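Local coordinates for hypothetical protein, GDSL-like Lipase/Acylhydrolase family protein (Bacteroides uniformis, PDB 4M8K) that is of unknown specific function but belongs to the GDSL-like lipase/acylhydrolase family and probably hydrolyses an ester or related acyl bond, at residues 72-77 with 112-117; 104-109 with 154-159; 168-173 with 177-182; 192-197 with 220-225. All blocks are in the same frame, centred on the assembly; numbering follows the deposited sequence. Where two conformers were deposited one is given.

Interaction 1: 72-77 with 112-117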
loop_
_atom_site.group_PDB
_atom_site.type_symbol
_atom_site.label_atom_id
_atom_site.label_comp_id
_atom_site.label_asym_id
_atom_site.label_seq_id
_atom_site.Cartn_x
_atom_site.Cartn_y
_atom_site.Cartn_z
ATOM N N HIS A 72 12.409 11.592 -7.985
ATOM C CA HIS A 72 12.040 12.772 -7.182
ATOM C C HIS A 72 12.935 13.020 -5.948
ATOM O O HIS A 72 12.533 13.718 -5.029
ATOM C CB HIS A 72 10.572 12.640 -6.762
ATOM C CG HIS A 72 9.634 12.559 -7.927
ATOM N ND1 HIS A 72 9.526 13.571 -8.851
ATOM C CD2 HIS A 72 8.777 11.597 -8.331
ATOM C CE1 HIS A 72 8.659 13.236 -9.783
ATOM N NE2 HIS A 72 8.191 12.041 -9.499
ATOM N N GLY A 73 14.116 12.431 -5.924
ATOM C CA GLY A 73 15.123 12.779 -4.898
ATOM C C GLY A 73 14.902 12.106 -3.555
ATOM O O GLY A 73 15.288 12.635 -2.505
ATOM N N PHE A 74 14.253 10.944 -3.580
ATOM C CA PHE A 74 13.968 10.250 -2.339
ATOM C C PHE A 74 14.934 9.109 -2.194
ATOM O O PHE A 74 15.657 8.775 -3.091
ATOM C CB PHE A 74 12.533 9.716 -2.351
ATOM C CG PHE A 74 11.486 10.801 -2.285
ATOM C CD1 PHE A 74 11.535 11.781 -1.318
ATOM C CD2 PHE A 74 10.453 10.849 -3.226
ATOM C CE1 PHE A 74 10.593 12.799 -1.271
ATOM C CE2 PHE A 74 9.485 11.862 -3.167
ATOM C CZ PHE A 74 9.542 12.830 -2.180
ATOM N N GLN A 75 14.816 8.438 -1.075
ATOM C CA GLN A 75 15.548 7.244 -0.807
ATOM C C GLN A 75 14.552 6.158 -0.367
ATOM O O GLN A 75 13.666 6.443 0.451
ATOM C CB GLN A 75 16.481 7.679 0.274
ATOM C CG GLN A 75 17.385 6.693 0.895
ATOM C CD GLN A 75 18.178 7.417 2.009
ATOM O OE1 GLN A 75 18.272 6.916 3.110
ATOM N NE2 GLN A 75 18.739 8.617 1.704
ATOM N N LEU A 76 14.727 4.908 -0.822
ATOM C CA LEU A 76 13.882 3.818 -0.363
ATOM C C LEU A 76 14.349 3.427 1.005
ATOM O O LEU A 76 15.537 3.208 1.184
ATOM C CB LEU A 76 13.980 2.574 -1.279
ATOM C CG LEU A 76 13.111 1.401 -0.809
ATOM C CD1 LEU A 76 11.634 1.702 -0.881
ATOM C CD2 LEU A 76 13.411 0.134 -1.617
ATOM N N GLU A 77 13.445 3.383 1.980
ATOM C CA GLU A 77 13.785 2.890 3.314
ATOM C C GLU A 77 13.368 1.399 3.334
ATOM O O GLU A 77 14.238 0.507 3.297
ATOM C CB GLU A 77 13.102 3.726 4.373
ATOM C CG GLU A 77 13.225 3.223 5.795
ATOM C CD GLU A 77 14.593 3.484 6.423
ATOM O OE1 GLU A 77 15.484 4.030 5.735
ATOM O OE2 GLU A 77 14.794 3.124 7.603
ATOM N N PRO A 112 11.030 5.822 8.261
ATOM C CA PRO A 112 10.632 6.641 7.151
ATOM C C PRO A 112 10.195 8.023 7.553
ATOM O O PRO A 112 9.750 8.248 8.684
ATOM C CB PRO A 112 9.424 5.913 6.588
ATOM C CG PRO A 112 8.813 5.262 7.816
ATOM C CD PRO A 112 9.948 4.933 8.716
ATOM N N ASP A 113 10.396 8.948 6.621
ATOM C CA ASP A 113 9.799 10.304 6.677
ATOM C C ASP A 113 8.446 10.318 5.969
ATOM O O ASP A 113 7.553 11.130 6.292
ATOM C CB ASP A 113 10.726 11.283 5.964
ATOM C CG ASP A 113 12.083 11.280 6.537
ATOM O OD1 ASP A 113 12.155 11.662 7.687
ATOM O OD2 ASP A 113 13.092 10.924 5.869
ATOM N N ILE A 114 8.331 9.438 4.961
ATOM C CA ILE A 114 7.124 9.308 4.148
ATOM C C ILE A 114 6.723 7.851 4.157
ATOM O O ILE A 114 7.548 6.944 3.864
ATOM C CB ILE A 114 7.336 9.840 2.703
ATOM C CG1 ILE A 114 7.593 11.354 2.711
ATOM C CG2 ILE A 114 6.111 9.565 1.831
ATOM C CD1 ILE A 114 8.188 11.864 1.404
ATOM N N ILE A 115 5.445 7.595 4.456
ATOM C CA ILE A 115 4.883 6.239 4.356
ATOM C C ILE A 115 3.751 6.246 3.303
ATOM O O ILE A 115 2.803 7.037 3.375
ATOM C CB ILE A 115 4.360 5.718 5.694
ATOM C CG1 ILE A 115 5.509 5.657 6.704
ATOM C CG2 ILE A 115 3.721 4.346 5.519
ATOM C CD1 ILE A 115 5.096 5.335 8.098
ATOM N N LEU A 116 3.887 5.360 2.326
ATOM C CA LEU A 116 2.889 5.155 1.310
ATOM C C LEU A 116 2.181 3.797 1.531
ATOM O O LEU A 116 2.777 2.736 1.377
ATOM C CB LEU A 116 3.528 5.251 -0.073
ATOM C CG LEU A 116 4.407 6.484 -0.305
ATOM C CD1 LEU A 116 5.069 6.348 -1.664
ATOM C CD2 LEU A 116 3.657 7.805 -0.212
ATOM N N VAL A 117 0.902 3.887 1.888
ATOM C CA VAL A 117 0.039 2.732 2.147
ATOM C C VAL A 117 -0.747 2.478 0.881
ATOM O O VAL A 117 -1.440 3.385 0.396
ATOM C CB VAL A 117 -0.939 2.982 3.327
ATOM C CG1 VAL A 117 -1.721 1.718 3.638
ATOM C CG2 VAL A 117 -0.185 3.430 4.558
#
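F74 and I114 supply the apolar half of this contact, and the side chain of I114 can be followed outward to see how. Its CB points toward residues 72-77. With CG1 anti to the carbonyl carbon (chi1 -65°) and an extended second torsion (164°), the longer branch carries CD1 to the aromatic ring. This methyl lies 3.7 Å from F74 CE1 and 4.0 Å from F74 CZ, coming in obliquely, and the two side chains cross at about a right angle. Over the centre of one ring face sits the carbonyl of H72, whose O is 3.9 Å above the plane. An apolar, branched residue suits this place, since its CG1-CD1 branch reaches the ring while I114 also packs on Y167 of strand 165-170. E77 CG lies 4.2 Å from P112 N, a carbon against the ring nitrogen of a proline and plain packing, while E77 OE2 is hydrogen-bonded to T111 N. Strand 22-27 lies between strands 75-81 and 114-118 in the sheet and separates their backbones, so side chains make the contact. Such an arrangement belongs to the parallel sheet of an alpha/beta/alpha sandwich, the GDSL hydrolase fold.

Interaction 2: 104-109 with 154-159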
loop_
_atom_site.group_PDB
_atom_site.type_symbol
_atom_site.label_atom_id
_atom_site.label_comp_id
_atom_site.label_asym_id
_atom_site.label_seq_id
_atom_site.Cartn_x
_atom_site.Cartn_y
_atom_site.Cartn_z
ATOM N N THR A 104 -0.521 -6.268 10.674
ATOM C CA THR A 104 0.494 -7.022 11.386
ATOM C C THR A 104 1.906 -6.631 10.984
ATOM O O THR A 104 2.843 -7.085 11.605
ATOM C CB THR A 104 0.328 -8.535 11.148
ATOM O OG1 THR A 104 0.687 -8.851 9.794
ATOM C CG2 THR A 104 -1.114 -8.959 11.403
ATOM N N ARG A 105 2.056 -5.791 9.954
ATOM C CA ARG A 105 3.376 -5.438 9.422
ATOM C C ARG A 105 3.822 -4.023 9.685
ATOM O O ARG A 105 4.870 -3.605 9.248
ATOM C CB ARG A 105 3.346 -5.721 7.939
ATOM C CG ARG A 105 3.423 -7.233 7.678
ATOM C CD ARG A 105 2.712 -7.672 6.410
ATOM N NE ARG A 105 3.118 -6.862 5.283
ATOM C CZ ARG A 105 2.370 -6.548 4.244
ATOM N NH1 ARG A 105 1.139 -7.002 4.105
ATOM N NH2 ARG A 105 2.875 -5.764 3.338
ATOM N N ILE A 106 3.006 -3.288 10.454
ATOM C CA ILE A 106 3.188 -1.859 10.694
ATOM C C ILE A 106 4.429 -1.461 11.508
ATOM O O ILE A 106 4.826 -0.323 11.417
ATOM C CB ILE A 106 1.942 -1.269 11.421
ATOM C CG1 ILE A 106 1.638 -2.011 12.711
ATOM C CG2 ILE A 106 0.721 -1.335 10.512
ATOM C CD1 ILE A 106 0.564 -1.303 13.555
ATOM N N HIS A 107 5.037 -2.387 12.249
ATOM C CA HIS A 107 6.313 -2.138 12.949
ATOM C C HIS A 107 7.561 -2.327 12.104
ATOM O O HIS A 107 8.656 -2.005 12.577
ATOM C CB HIS A 107 6.472 -3.034 14.196
ATOM C CG HIS A 107 5.405 -2.845 15.230
ATOM N ND1 HIS A 107 5.573 -2.050 16.340
ATOM C CD2 HIS A 107 4.144 -3.351 15.318
ATOM C CE1 HIS A 107 4.480 -2.080 17.072
ATOM N NE2 HIS A 107 3.596 -2.865 16.475
ATOM N N ASN A 108 7.448 -2.862 10.903
ATOM C CA ASN A 108 8.639 -3.175 10.137
ATOM C C ASN A 108 8.693 -2.352 8.850
ATOM O O ASN A 108 8.518 -2.881 7.750
ATOM C CB ASN A 108 8.674 -4.686 9.880
ATOM C CG ASN A 108 9.984 -5.175 9.366
ATOM O OD1 ASN A 108 11.047 -4.567 9.511
ATOM N ND2 ASN A 108 9.918 -6.335 8.724
ATOM N N LEU A 109 8.954 -1.044 9.013
ATOM C CA LEU A 109 9.044 -0.085 7.917
ATOM C C LEU A 109 10.292 0.797 7.968
ATOM O O LEU A 109 10.370 1.808 7.255
ATOM C CB LEU A 109 7.815 0.808 7.965
ATOM C CG LEU A 109 6.469 0.087 7.761
ATOM C CD1 LEU A 109 5.333 1.084 7.888
ATOM C CD2 LEU A 109 6.421 -0.552 6.412
ATOM N N LEU A 154 -4.557 3.120 10.103
ATOM C CA LEU A 154 -4.156 4.529 10.130
ATOM C C LEU A 154 -3.914 5.004 11.565
ATOM O O LEU A 154 -2.988 5.763 11.817
ATOM C CB LEU A 154 -5.161 5.415 9.431
ATOM C CG LEU A 154 -5.484 5.039 7.971
ATOM C CD1 LEU A 154 -6.274 6.151 7.301
ATOM C CD2 LEU A 154 -4.230 4.786 7.171
ATOM N N ALA A 155 -4.738 4.555 12.486
ATOM C CA ALA A 155 -4.632 5.011 13.883
ATOM C C ALA A 155 -3.293 4.615 14.417
ATOM O O ALA A 155 -2.603 5.412 15.005
ATOM C CB ALA A 155 -5.745 4.419 14.729
ATOM N N SER A 156 -2.915 3.366 14.172
ATOM C CA SER A 156 -1.631 2.806 14.638
ATOM C C SER A 156 -0.414 3.363 13.924
ATOM O O SER A 156 0.584 3.633 14.602
ATOM C CB SER A 156 -1.594 1.274 14.498
ATOM O OG SER A 156 -2.654 0.699 15.227
ATOM N N LEU A 157 -0.482 3.537 12.584
ATOM C CA LEU A 157 0.607 4.199 11.880
ATOM C C LEU A 157 0.867 5.613 12.410
ATOM O O LEU A 157 2.032 6.022 12.583
ATOM C CB LEU A 157 0.336 4.276 10.403
ATOM C CG LEU A 157 0.507 2.938 9.709
ATOM C CD1 LEU A 157 0.046 3.082 8.254
ATOM C CD2 LEU A 157 1.935 2.447 9.839
ATOM N N LYS A 158 -0.196 6.367 12.670
ATOM C CA LYS A 158 -0.052 7.726 13.201
ATOM C C LYS A 158 0.608 7.734 14.597
ATOM O O LYS A 158 1.390 8.616 14.885
ATOM C CB LYS A 158 -1.391 8.468 13.237
ATOM C CG LYS A 158 -1.815 8.979 11.873
ATOM C CD LYS A 158 -3.253 9.463 11.824
ATOM C CE LYS A 158 -3.509 10.678 12.680
ATOM N NZ LYS A 158 -2.654 11.782 12.254
ATOM N N GLN A 159 0.330 6.742 15.431
ATOM C CA GLN A 159 0.960 6.654 16.751
ATOM C C GLN A 159 2.420 6.193 16.660
ATOM O O GLN A 159 3.307 6.777 17.311
ATOM C CB GLN A 159 0.128 5.751 17.667
ATOM C CG GLN A 159 0.773 5.559 19.015
ATOM C CD GLN A 159 -0.182 4.992 20.046
ATOM O OE1 GLN A 159 -0.085 3.819 20.420
ATOM N NE2 GLN A 159 -1.134 5.808 20.471
#
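S156 OG is hydrogen-bonded to Y152 O, one turn earlier in helix 146-160, which satisfies the hydroxyl and turns it to its own helix, while CB of the serine, pointing toward the loop, meets I106. I106 CD1 lies 3.5 Å from S156 CB, tighter than usual carbon packing, and 4.1 Å from S156 OG; a residue as small as serine suits so close an approach. The isoleucine gets there by an unusual torsion: CG1 stands between the backbone N and the carbonyl carbon (chi1 56°), sending CD1 to the serine while CG2 turns to L157. There L157 CD2 touches I106 CG2 at 4.0 Å, and the same methyl meets L109 CD1 at 4.1 Å, with L109 and L157 crossing at about a right angle. One leucine branch thus serves two residues of the loop. I106 lies in a type I beta turn from R105 to N108, closed by N108 N to R105 O (3.2 Å), and L109 follows it; I106 O is further tied to Y161 OH. Loop and helix lie side by side on the sheet, with L157 at the junction of I106, L109 and I166, an arrangement that fits the layered alpha/beta/alpha sandwich of GDSL hydrolases.

Interaction 3: 168-173 with 177-182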
loop_
_atom_site.group_PDB
_atom_site.type_symbol
_atom_site.label_atom_id
_atom_site.label_comp_id
_atom_site.label_asym_id
_atom_site.label_seq_id
_atom_site.Cartn_x
_atom_site.Cartn_y
_atom_site.Cartn_z
ATOM N N ASN A 168 -2.296 7.502 1.754
ATOM C CA ASN A 168 -2.989 6.326 1.322
ATOM C C ASN A 168 -3.171 6.351 -0.208
ATOM O O ASN A 168 -3.416 7.412 -0.806
ATOM C CB ASN A 168 -4.357 6.213 1.945
ATOM C CG ASN A 168 -4.966 4.820 1.746
ATOM O OD1 ASN A 168 -4.431 3.806 2.261
ATOM N ND2 ASN A 168 -6.073 4.750 1.050
ATOM N N ILE A 169 -3.072 5.183 -0.809
ATOM C CA ILE A 169 -3.227 5.069 -2.253
ATOM C C ILE A 169 -4.361 4.076 -2.525
ATOM O O ILE A 169 -4.238 2.885 -2.163
ATOM C CB ILE A 169 -1.957 4.586 -2.910
ATOM C CG1 ILE A 169 -0.800 5.570 -2.732
ATOM C CG2 ILE A 169 -2.158 4.380 -4.419
ATOM C CD1 ILE A 169 0.561 4.969 -3.178
ATOM N N THR A 170 -5.444 4.571 -3.144
ATOM C CA THR A 170 -6.633 3.750 -3.502
ATOM C C THR A 170 -6.609 3.290 -4.957
ATOM O O THR A 170 -6.738 4.085 -5.901
ATOM C CB THR A 170 -7.950 4.507 -3.210
ATOM O OG1 THR A 170 -8.026 4.804 -1.819
ATOM C CG2 THR A 170 -9.188 3.672 -3.602
ATOM N N ASN A 171 -6.393 1.991 -5.152
ATOM C CA ASN A 171 -6.538 1.382 -6.468
ATOM C C ASN A 171 -7.873 1.735 -7.133
ATOM O O ASN A 171 -8.906 1.897 -6.468
ATOM C CB ASN A 171 -6.421 -0.134 -6.380
ATOM C CG ASN A 171 -6.171 -0.796 -7.727
ATOM O OD1 ASN A 171 -5.897 -0.127 -8.715
ATOM N ND2 ASN A 171 -6.288 -2.109 -7.769
ATOM N N SER A 172 -7.848 1.813 -8.456
ATOM C CA SER A 172 -9.084 1.894 -9.218
ATOM C C SER A 172 -9.762 0.529 -9.252
ATOM O O SER A 172 -9.130 -0.501 -9.007
ATOM C CB SER A 172 -8.782 2.363 -10.635
ATOM O OG SER A 172 -7.873 1.457 -11.237
ATOM N N GLU A 173 -11.056 0.544 -9.569
ATOM C CA GLU A 173 -11.858 -0.653 -9.873
ATOM C C GLU A 173 -12.092 -1.569 -8.667
ATOM O O GLU A 173 -12.326 -2.745 -8.814
ATOM C CB GLU A 173 -11.244 -1.406 -11.059
ATOM C CG GLU A 173 -11.120 -0.502 -12.288
ATOM C CD GLU A 173 -10.390 -1.172 -13.436
ATOM O OE1 GLU A 173 -9.181 -1.383 -13.344
ATOM O OE2 GLU A 173 -11.024 -1.485 -14.442
ATOM N N GLU A 177 -17.897 -0.214 -1.571
ATOM C CA GLU A 177 -17.716 -0.193 -0.107
ATOM C C GLU A 177 -16.255 -0.048 0.354
ATOM O O GLU A 177 -15.996 0.732 1.248
ATOM C CB GLU A 177 -18.369 -1.418 0.527
ATOM C CG GLU A 177 -19.874 -1.253 0.513
ATOM C CD GLU A 177 -20.631 -2.504 0.906
ATOM O OE1 GLU A 177 -20.002 -3.496 1.331
ATOM O OE2 GLU A 177 -21.872 -2.496 0.772
ATOM N N VAL A 178 -15.311 -0.775 -0.251
ATOM C CA VAL A 178 -13.902 -0.613 0.084
ATOM C C VAL A 178 -13.405 0.778 -0.328
ATOM O O VAL A 178 -12.664 1.451 0.395
ATOM C CB VAL A 178 -13.042 -1.750 -0.556
ATOM C CG1 VAL A 178 -11.557 -1.413 -0.573
ATOM C CG2 VAL A 178 -13.259 -3.065 0.199
ATOM N N THR A 179 -13.844 1.230 -1.478
ATOM C CA THR A 179 -13.401 2.510 -1.984
ATOM C C THR A 179 -13.881 3.675 -1.094
ATOM O O THR A 179 -13.079 4.567 -0.691
ATOM C CB THR A 179 -13.901 2.711 -3.422
ATOM O OG1 THR A 179 -13.371 1.658 -4.268
ATOM C CG2 THR A 179 -13.418 4.023 -3.930
ATOM N N ASP A 180 -15.168 3.657 -0.791
ATOM C CA ASP A 180 -15.784 4.700 0.006
ATOM C C ASP A 180 -15.249 4.648 1.440
ATOM O O ASP A 180 -15.038 5.698 2.096
ATOM C CB ASP A 180 -17.319 4.553 0.037
ATOM C CG ASP A 180 -18.009 4.953 -1.271
ATOM O OD1 ASP A 180 -17.361 5.569 -2.135
ATOM O OD2 ASP A 180 -19.216 4.645 -1.404
ATOM N N SER A 181 -15.101 3.436 1.962
ATOM C CA SER A 181 -14.626 3.267 3.342
ATOM C C SER A 181 -13.217 3.856 3.515
ATOM O O SER A 181 -12.961 4.582 4.473
ATOM C CB SER A 181 -14.644 1.799 3.771
ATOM O OG SER A 181 -15.970 1.251 3.765
HETATM N N MSE A 182 -12.296 3.569 2.597
HETATM C CA MSE A 182 -10.918 4.130 2.724
HETATM C C MSE A 182 -10.963 5.655 2.658
HETATM O O MSE A 182 -10.254 6.333 3.398
HETATM C CB MSE A 182 -9.982 3.558 1.667
HETATM C CG MSE A 182 -9.501 2.235 2.169
HETATM SE SE MSE A 182 -8.030 1.444 1.139
HETATM C CE MSE A 182 -8.869 1.405 -0.633
HETATM O O HOH W 1 -11.280 6.043 -1.725
HETATM O O HOH W 2 -11.638 1.789 -6.502
#
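Strand 168-170 and helix 177-182 run nearly antiparallel, at 155° between their directions, with axes 9.9 Å apart at closest approach. Across this gap N168 and T170, two residues apart and so on the same face of the strand, meet the selenomethionine M182. Its chain bends at the third torsion (-57°), bringing CE to T170, where it lies 3.7 Å from both T170 OG1 and T170 CG2. The selenium lies 3.8 Å from N168 ND2, the two side chains crossing at about a right angle. A long, flexible side chain suits this place, for it fits along an uneven polar and apolar surface. The polar ends are held mainly by the neighbouring strand: N168 ND2 and T170 OG1 are both hydrogen-bonded to N193 OD1, which satisfies these buried groups. Strand 165-170, helix 176-189 and strand 192-195 form a beta-alpha-beta unit, so this is the packing of a crossover helix on the sheet it spans. Two waters bridge the strand end to T179. One donates to T179 O and, weakly, to T170 OG1; the other donates to N171 O at 2.7 Å and to T179 OG1 at 2.8 Å. T179 OG1 is also bonded to S175 O, while its methyl CG2 comes 4.3 Å from T170 CG2. E177 O accepts from S181 N and from S181 OG (2.6 Å), which reach it from opposite faces of its plane.

Interaction 4: 192-197 with 220-225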
loop_
_atom_site.group_PDB
_atom_site.type_symbol
_atom_site.label_atom_id
_atom_site.label_comp_id
_atom_site.label_asym_id
_atom_site.label_seq_id
_atom_site.Cartn_x
_atom_site.Cartn_y
_atom_site.Cartn_z
ATOM N N GLU A 192 -4.138 12.124 3.573
ATOM C CA GLU A 192 -4.417 12.247 2.119
ATOM C C GLU A 192 -4.619 10.895 1.437
ATOM O O GLU A 192 -3.816 9.949 1.595
ATOM C CB GLU A 192 -3.320 13.025 1.374
ATOM C CG GLU A 192 -3.405 12.990 -0.168
ATOM C CD GLU A 192 -3.681 14.318 -0.854
ATOM O OE1 GLU A 192 -2.843 15.223 -0.691
ATOM O OE2 GLU A 192 -4.697 14.421 -1.601
ATOM N N ASN A 193 -5.695 10.823 0.648
ATOM C CA ASN A 193 -6.053 9.625 -0.056
ATOM C C ASN A 193 -5.881 9.868 -1.551
ATOM O O ASN A 193 -6.546 10.712 -2.094
ATOM C CB ASN A 193 -7.498 9.233 0.277
ATOM C CG ASN A 193 -7.921 7.949 -0.354
ATOM O OD1 ASN A 193 -7.094 7.064 -0.659
ATOM N ND2 ASN A 193 -9.203 7.819 -0.584
ATOM N N ILE A 194 -4.967 9.136 -2.188
ATOM C CA ILE A 194 -4.690 9.279 -3.632
ATOM C C ILE A 194 -5.607 8.327 -4.362
ATOM O O ILE A 194 -5.455 7.109 -4.304
ATOM C CB ILE A 194 -3.220 9.002 -3.920
ATOM C CG1 ILE A 194 -2.391 9.975 -3.077
ATOM C CG2 ILE A 194 -2.923 9.159 -5.390
ATOM C CD1 ILE A 194 -0.926 9.689 -2.958
ATOM N N ARG A 195 -6.596 8.874 -5.040
ATOM C CA ARG A 195 -7.579 8.033 -5.730
ATOM C C ARG A 195 -7.146 7.774 -7.162
ATOM O O ARG A 195 -7.327 8.590 -8.038
ATOM C CB ARG A 195 -8.958 8.652 -5.629
ATOM C CG ARG A 195 -9.426 8.627 -4.176
ATOM C CD ARG A 195 -10.808 9.236 -3.925
ATOM N NE ARG A 195 -10.852 10.645 -4.295
ATOM C CZ ARG A 195 -10.344 11.645 -3.562
ATOM N NH1 ARG A 195 -9.739 11.428 -2.390
ATOM N NH2 ARG A 195 -10.443 12.891 -4.005
ATOM N N LEU A 196 -6.526 6.624 -7.389
ATOM C CA LEU A 196 -6.000 6.349 -8.702
ATOM C C LEU A 196 -7.119 6.240 -9.752
ATOM O O LEU A 196 -8.221 5.810 -9.439
ATOM C CB LEU A 196 -5.218 5.080 -8.689
ATOM C CG LEU A 196 -4.052 5.058 -7.727
ATOM C CD1 LEU A 196 -3.416 3.665 -7.766
ATOM C CD2 LEU A 196 -3.064 6.118 -8.094
ATOM N N HIS A 197 -6.826 6.653 -10.982
ATOM C CA HIS A 197 -7.774 6.520 -12.070
ATOM C C HIS A 197 -7.039 6.146 -13.361
ATOM O O HIS A 197 -5.896 6.514 -13.548
ATOM C CB HIS A 197 -8.537 7.831 -12.257
ATOM C CG HIS A 197 -7.636 8.997 -12.540
ATOM N ND1 HIS A 197 -7.295 9.401 -13.820
ATOM C CD2 HIS A 197 -7.018 9.862 -11.698
ATOM C CE1 HIS A 197 -6.486 10.439 -13.745
ATOM N NE2 HIS A 197 -6.296 10.730 -12.474
ATOM N N GLU A 220 1.584 13.850 -8.185
ATOM C CA GLU A 220 0.603 14.940 -8.153
ATOM C C GLU A 220 0.165 15.286 -6.730
ATOM O O GLU A 220 0.007 16.452 -6.409
ATOM C CB GLU A 220 -0.648 14.604 -8.992
ATOM C CG GLU A 220 -0.499 14.661 -10.516
ATOM C CD GLU A 220 -1.701 14.031 -11.256
ATOM O OE1 GLU A 220 -2.811 14.072 -10.690
ATOM O OE2 GLU A 220 -1.552 13.469 -12.383
ATOM N N SER A 221 -0.060 14.289 -5.874
ATOM C CA SER A 221 -0.574 14.551 -4.527
ATOM C C SER A 221 0.551 14.868 -3.542
ATOM O O SER A 221 0.415 15.732 -2.690
ATOM C CB SER A 221 -1.397 13.354 -4.070
ATOM O OG SER A 221 -2.463 13.187 -4.978
ATOM N N VAL A 222 1.674 14.183 -3.667
ATOM C CA VAL A 222 2.749 14.348 -2.695
ATOM C C VAL A 222 3.524 15.677 -2.897
ATOM O O VAL A 222 3.947 16.284 -1.919
ATOM C CB VAL A 222 3.687 13.121 -2.720
ATOM C CG1 VAL A 222 4.915 13.293 -1.838
ATOM C CG2 VAL A 222 2.947 11.857 -2.251
ATOM N N SER A 223 3.692 16.116 -4.147
ATOM C CA SER A 223 4.466 17.310 -4.479
ATOM C C SER A 223 4.154 18.524 -3.633
ATOM O O SER A 223 5.054 19.040 -2.991
ATOM C CB SER A 223 4.221 17.727 -5.928
ATOM O OG SER A 223 5.375 17.547 -6.681
ATOM N N PRO A 224 2.902 19.028 -3.680
ATOM C CA PRO A 224 2.668 20.280 -2.936
ATOM C C PRO A 224 3.071 20.160 -1.469
ATOM O O PRO A 224 3.930 20.914 -1.005
ATOM C CB PRO A 224 1.157 20.516 -3.102
ATOM C CG PRO A 224 0.791 19.788 -4.361
ATOM C CD PRO A 224 1.681 18.574 -4.382
ATOM N N ILE A 225 2.500 19.188 -0.767
ATOM C CA ILE A 225 2.888 18.903 0.621
ATOM C C ILE A 225 4.312 18.302 0.714
ATOM O O ILE A 225 5.293 18.844 0.175
ATOM C CB ILE A 225 1.859 17.957 1.284
HETATM O O HOH W 3 -2.030 16.973 -2.405
#
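In I194, CG1 is set anti to the carbonyl carbon (chi1 -57°) and the chain runs on extended, so that its flank lies against S221. S221 and E192 were each modelled in two conformers, and the details given for them hold for one. I194 CG1 comes 3.7 Å from S221 CB, and I194 CD1 is 3.9 Å from S221 CB. Farther along the helix the end of the isoleucine meets V222, I194 CD1 to V222 CG2 at 4.5 Å, a loose touch, and I194 also packs on V218. The small serine lets the helix come close to the strand, while the branched isoleucine spreads over three helix residues. E192 bends at its second torsion and brings its carboxylate near the backbone of S221, OE1 standing 3.9 Å from S221 O. A carbonyl and a carboxylate, presumably ionised, are not natural partners, and a water bridges them by donating to E192 OE1 at 2.6 Å and to S221 O at 2.8 Å. The contact joins helix 208-222 to the edge strand 192-195, and its chemistry implies an apolar part at I194 and a water-mediated polar part at E192, whose two conformers suggest some mobility.

The four contacts are spread over one alpha/beta sandwich whose parallel sheet runs in the order 75-81, 22-27, 114-118, 165-170, 192-195. Interactions 1, 3 and 4 each involve strands of that sheet, while interaction 2 packs helix 146-160 against a loop. Along the chain interactions 1 and 2 alternate their segments, and interactions 3 and 4 follow in series. Interactions 1 and 2 have centres about 15 Å apart and touch, V117 meeting L157. Interactions 3 and 4, centres about 13 Å apart, are knit by neighbouring strands, whereas interactions 1 and 3, centres about 21 Å apart, lie on opposite sides of the chain's centre. Helices and loops are thus fixed to the sheet across much of its width.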